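Local coordinates for protein yahD a copper inducible hydrolase (Lactococcus lactis subsp. lactis, PDB 3OG9) that probably acts as a hydrolase of the dienelactone hydrolase family, with expression induced by copper, and binds D-malate in its pocket, at residues A[104-110]-A[127-133]; A[150-154]-A[200-204]. One frame throughout, in Å; residues are numbered along the deposited sequence.

Contact 1: residues A[104-110]-A[127-133]; sequences MIAIGYS and FDKIIAF. With MLT (D-malate), chain C.
Ala106, Gly108 and Ser110 bond through their main chains to Lys129, Ile131 and Phe133, joining parallel strands 105-109 and 129-133. Ala106 O receives Ile131 N at 2.7 Å, and Ser110 N closes the run on Phe133 O at 2.8 Å, almost straight (176°). At the other end Met104 O takes two donors: Asp128 N at 2.8 Å, in the carbonyl plane, and, weakly, Lys129 N.

Among the apolar contacts, Ala106 CB sits over the centre of the Phe127 ring, 3.8 Å from its centroid, a CH-pi contact, while Met104 CB meets the ring edge. On the opposite sheet face Ile107 CG2 lies 3.9 Å from Phe133 CE2, the side chains alongside each other. Tyr109 CG is anti to the backbone N (chi1 170°) but Phe133 CG lies beside its own (chi1 -58°); the two side chains diverge to cross at about a right angle, with the Tyr109 ring edge toward Phe133 O.

Ser110 probably occupies the nucleophile elbow of the alpha/beta-hydrolase fold, consistent with its strained backbone; its OG lies 2.6 Å from malate O4 and hydrogen-bonds His191 NE2.

Helix 111-121 connects the strands in a beta-alpha-beta crossover and packs on Ile130 and Ala132; helix 195-208 lies against Ile131 and Phe133; strand 19-22 flanks 105-109.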
# COMPACT_ATOMS: atom_id res chain seq x y z
N MET A 104 9.08 -8.98 -1.75
CA MET A 104 8.20 -7.97 -2.31
C MET A 104 8.19 -6.63 -1.56
O MET A 104 8.16 -6.56 -0.31
CB MET A 104 6.79 -8.56 -2.41
CG MET A 104 5.93 -7.96 -3.47
SD MET A 104 4.56 -9.13 -3.86
CE MET A 104 5.13 -10.04 -5.29
N ILE A 105 8.22 -5.56 -2.35
CA ILE A 105 8.14 -4.19 -1.85
C ILE A 105 6.78 -3.67 -2.32
O ILE A 105 6.56 -3.55 -3.52
CB ILE A 105 9.24 -3.32 -2.40
CG1 ILE A 105 10.63 -3.84 -1.99
CG2 ILE A 105 9.08 -1.83 -1.93
CD1 ILE A 105 11.73 -3.20 -2.89
N ALA A 106 5.88 -3.42 -1.39
CA ALA A 106 4.58 -2.84 -1.73
C ALA A 106 4.72 -1.36 -1.84
O ALA A 106 5.34 -0.72 -0.96
CB ALA A 106 3.49 -3.17 -0.68
N ILE A 107 4.17 -0.82 -2.93
CA ILE A 107 4.12 0.63 -3.18
C ILE A 107 2.67 0.96 -3.45
O ILE A 107 2.09 0.49 -4.43
CB ILE A 107 5.00 1.05 -4.40
CG1 ILE A 107 6.48 0.61 -4.20
CG2 ILE A 107 4.92 2.59 -4.58
CD1 ILE A 107 7.38 0.85 -5.41
N GLY A 108 2.05 1.72 -2.55
CA GLY A 108 0.64 2.03 -2.67
C GLY A 108 0.41 3.51 -2.50
O GLY A 108 1.22 4.23 -1.88
N TYR A 109 -0.71 3.97 -3.03
CA TYR A 109 -1.10 5.36 -2.86
C TYR A 109 -2.55 5.37 -2.35
O TYR A 109 -3.41 4.75 -2.96
CB TYR A 109 -0.97 6.07 -4.20
CG TYR A 109 -1.55 7.48 -4.25
CD1 TYR A 109 -1.53 8.32 -3.14
CD2 TYR A 109 -2.12 7.96 -5.44
CE1 TYR A 109 -2.05 9.62 -3.20
CE2 TYR A 109 -2.65 9.25 -5.52
CZ TYR A 109 -2.62 10.06 -4.39
OH TYR A 109 -3.15 11.33 -4.48
N SER A 110 -2.78 6.04 -1.22
CA SER A 110 -4.15 6.22 -0.67
C SER A 110 -4.88 4.87 -0.46
O SER A 110 -4.38 4.01 0.25
CB SER A 110 -4.93 7.17 -1.59
OG SER A 110 -6.04 7.74 -0.91
N PHE A 127 5.34 -8.98 3.19
CA PHE A 127 6.16 -8.04 2.40
C PHE A 127 7.52 -7.81 3.07
O PHE A 127 7.63 -7.78 4.31
CB PHE A 127 5.49 -6.66 2.27
CG PHE A 127 4.18 -6.65 1.52
CD1 PHE A 127 4.12 -7.00 0.18
CD2 PHE A 127 3.02 -6.22 2.16
CE1 PHE A 127 2.90 -6.96 -0.53
CE2 PHE A 127 1.81 -6.17 1.49
CZ PHE A 127 1.75 -6.55 0.14
N ASP A 128 8.54 -7.58 2.26
CA ASP A 128 9.83 -7.20 2.80
C ASP A 128 9.83 -5.74 3.29
O ASP A 128 10.35 -5.43 4.38
CB ASP A 128 10.94 -7.42 1.77
CG ASP A 128 12.31 -7.09 2.33
OD1 ASP A 128 12.66 -7.68 3.37
OD2 ASP A 128 13.00 -6.22 1.76
N LYS A 129 9.24 -4.86 2.47
CA LYS A 129 9.14 -3.42 2.78
C LYS A 129 7.82 -2.87 2.26
O LYS A 129 7.20 -3.49 1.38
CB LYS A 129 10.21 -2.62 2.05
CG LYS A 129 11.60 -2.94 2.46
CD LYS A 129 12.57 -2.09 1.73
CE LYS A 129 13.93 -2.37 2.28
NZ LYS A 129 14.38 -3.78 2.02
N ILE A 130 7.40 -1.72 2.79
CA ILE A 130 6.22 -1.00 2.29
C ILE A 130 6.55 0.47 2.11
O ILE A 130 7.18 1.08 2.96
CB ILE A 130 5.02 -1.14 3.27
CG1 ILE A 130 4.55 -2.59 3.33
CG2 ILE A 130 3.82 -0.22 2.84
CD1 ILE A 130 3.23 -2.77 4.08
N ILE A 131 6.13 1.03 0.98
CA ILE A 131 6.16 2.45 0.74
C ILE A 131 4.69 2.83 0.60
O ILE A 131 4.02 2.41 -0.37
CB ILE A 131 6.94 2.76 -0.57
CG1 ILE A 131 8.42 2.40 -0.34
CG2 ILE A 131 6.82 4.27 -0.98
CD1 ILE A 131 9.33 2.48 -1.55
N ALA A 132 4.18 3.59 1.58
CA ALA A 132 2.74 3.95 1.60
C ALA A 132 2.60 5.46 1.46
O ALA A 132 2.94 6.18 2.38
CB ALA A 132 2.10 3.53 2.92
N PHE A 133 2.11 5.93 0.32
CA PHE A 133 1.85 7.37 0.15
C PHE A 133 0.46 7.73 0.59
O PHE A 133 -0.53 7.20 0.06
CB PHE A 133 2.06 7.80 -1.29
CG PHE A 133 3.46 7.53 -1.83
CD1 PHE A 133 4.56 8.26 -1.36
CD2 PHE A 133 3.68 6.58 -2.83
CE1 PHE A 133 5.87 8.00 -1.87
CE2 PHE A 133 4.98 6.33 -3.34
CZ PHE A 133 6.06 7.04 -2.87
C1 MLT C . -9.79 4.49 1.67
O1 MLT C . -10.92 4.12 1.24
O2 MLT C . -8.82 3.69 1.67
C2 MLT C . -9.61 5.88 2.23
O3 MLT C . -10.83 6.61 2.24
C3 MLT C . -8.53 6.65 1.47
C4 MLT C . -8.91 6.97 0.04
O4 MLT C . -8.53 8.07 -0.42
O5 MLT C . -9.56 6.19 -0.71

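Contact 2: residues A[150-154]-A[200-204]; sequences KHVFL and AAKKW. Unlike the reference sequence in segment 200-204: Lys202 (reference Asn).
Strand 151-154 and helix 200-204 meet in a buried helix-on-sheet packing, in which aromatic side chains fill the layer between the sheet and the C-terminal helix 195-208. The two segments run nearly antiparallel, at 166°, with their axes 9.7 Å apart. Phe153 and Trp204 bridge this gap by reaching past each other in opposite directions. In both, CG is anti to the backbone N (chi1 near 180°), which carries each ring across to the other element. The indole presents one face to Phe153 CB, which stands 3.7 Å from the centroid of its six-membered ring, offset toward the rim, in a CH-pi contact. Its far edge meets the strand backbone, with Trp204 CZ2 3.5 Å from Val152 N. The Phe153 ring and the five-membered ring of Trp204 are oblique to each other, their planes 53° apart.

Such packing belongs to the three-layer alpha/beta/alpha sandwich of the alpha/beta hydrolases, with the small residues of the helix receiving the aromatic ring from the strand. Ala201 CB sits over one face of the Phe153 ring, 4.0 Å from its centroid, while Ala200 CB approaches Phe153 CZ at 3.9 Å.

Toward the start of the strand the chemistry turns polar. One water accepts from Trp204 NE1 at 3.1 Å and is hydrogen-bonded to His151 ND1 at 2.8 Å, lying in the plane of both rings at their edges.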
# COMPACT_ATOMS: atom_id res chain seq x y z
N LYS A 150 11.47 -5.03 9.96
CA LYS A 150 10.92 -4.47 8.73
C LYS A 150 11.10 -2.95 8.63
O LYS A 150 11.13 -2.25 9.66
CB LYS A 150 9.42 -4.82 8.62
CG LYS A 150 9.12 -6.32 8.70
CD LYS A 150 9.67 -7.07 7.53
CE LYS A 150 9.03 -8.46 7.48
NZ LYS A 150 9.50 -9.08 6.25
N HIS A 151 11.23 -2.47 7.40
CA HIS A 151 11.39 -1.05 7.13
C HIS A 151 10.21 -0.58 6.30
O HIS A 151 9.77 -1.25 5.36
CB HIS A 151 12.70 -0.81 6.38
CG HIS A 151 13.90 -0.81 7.28
ND1 HIS A 151 14.38 0.35 7.86
CD2 HIS A 151 14.70 -1.81 7.70
CE1 HIS A 151 15.43 0.05 8.61
NE2 HIS A 151 15.64 -1.25 8.54
N VAL A 152 9.65 0.56 6.69
CA VAL A 152 8.41 1.03 6.07
C VAL A 152 8.53 2.54 5.89
O VAL A 152 8.98 3.24 6.82
CB VAL A 152 7.17 0.70 6.99
CG1 VAL A 152 5.91 1.45 6.49
CG2 VAL A 152 6.89 -0.83 6.98
N PHE A 153 8.16 3.03 4.72
CA PHE A 153 8.16 4.49 4.41
C PHE A 153 6.70 4.97 4.35
O PHE A 153 5.88 4.30 3.70
CB PHE A 153 8.79 4.70 3.01
CG PHE A 153 8.80 6.16 2.53
CD1 PHE A 153 9.92 6.96 2.71
CD2 PHE A 153 7.70 6.69 1.87
CE1 PHE A 153 9.93 8.29 2.25
CE2 PHE A 153 7.68 8.04 1.41
CZ PHE A 153 8.79 8.83 1.63
N LEU A 154 6.38 6.08 5.04
CA LEU A 154 5.04 6.64 5.06
C LEU A 154 5.11 8.10 4.76
O LEU A 154 5.96 8.82 5.33
CB LEU A 154 4.38 6.51 6.45
CG LEU A 154 4.28 5.12 7.06
CD1 LEU A 154 3.79 5.21 8.52
CD2 LEU A 154 3.35 4.21 6.26
N ALA A 200 11.76 11.24 -2.26
CA ALA A 200 12.11 10.88 -0.89
C ALA A 200 12.08 9.35 -0.72
O ALA A 200 12.96 8.74 -0.08
CB ALA A 200 11.18 11.56 0.10
N ALA A 201 11.07 8.72 -1.33
CA ALA A 201 10.93 7.25 -1.26
C ALA A 201 12.04 6.54 -2.05
O ALA A 201 12.65 5.56 -1.58
CB ALA A 201 9.56 6.84 -1.78
N LYS A 202 12.35 7.08 -3.24
CA LYS A 202 13.50 6.65 -4.05
C LYS A 202 14.81 6.68 -3.24
O LYS A 202 15.60 5.72 -3.20
CB LYS A 202 13.63 7.57 -5.29
CG LYS A 202 14.76 7.19 -6.28
CD LYS A 202 14.79 8.16 -7.47
CE LYS A 202 15.95 7.83 -8.44
NZ LYS A 202 15.79 6.49 -9.12
N LYS A 203 15.04 7.80 -2.57
CA LYS A 203 16.24 7.94 -1.75
C LYS A 203 16.23 6.96 -0.58
O LYS A 203 17.24 6.28 -0.29
CB LYS A 203 16.36 9.38 -1.27
CG LYS A 203 17.57 9.67 -0.36
CD LYS A 203 17.70 11.20 -0.22
CE LYS A 203 18.23 11.62 1.12
NZ LYS A 203 19.37 10.77 1.54
N TRP A 204 15.10 6.87 0.10
CA TRP A 204 14.95 5.93 1.21
C TRP A 204 15.21 4.49 0.77
O TRP A 204 15.95 3.76 1.44
CB TRP A 204 13.55 6.03 1.78
CG TRP A 204 13.22 5.04 2.86
CD1 TRP A 204 13.54 5.14 4.19
CD2 TRP A 204 12.48 3.82 2.72
NE1 TRP A 204 13.03 4.07 4.89
CE2 TRP A 204 12.38 3.24 4.01
CE3 TRP A 204 11.90 3.16 1.64
CZ2 TRP A 204 11.72 2.03 4.24
CZ3 TRP A 204 11.21 1.93 1.88
CH2 TRP A 204 11.12 1.41 3.17
O HOH W 1 12.92 2.73 7.69

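In the fold
Both contacts are buried, but the centre of contact 1 is about 4 Å from the centre of the chain and that of contact 2 about 12 Å, with partly exposed His151 at its margin, as Asp128 is at that of contact 1. Contact 1 is strand against strand, held by main-chain hydrogen bonds; contact 2 is strand against helix, held by aromatic and alanine packing with one water bridge. They share a sheet: strands 129-133 and 151-156 are neighbours, probably hydrogen-bonded from Ile130 O to Phe153 N and from Ala132 N to Phe153 O. Helix 195-208 spans both, as Trp204 CZ3 packs on Ile131 CG1 at 3.6 Å. Of the two, contact 1 reaches the malate pocket.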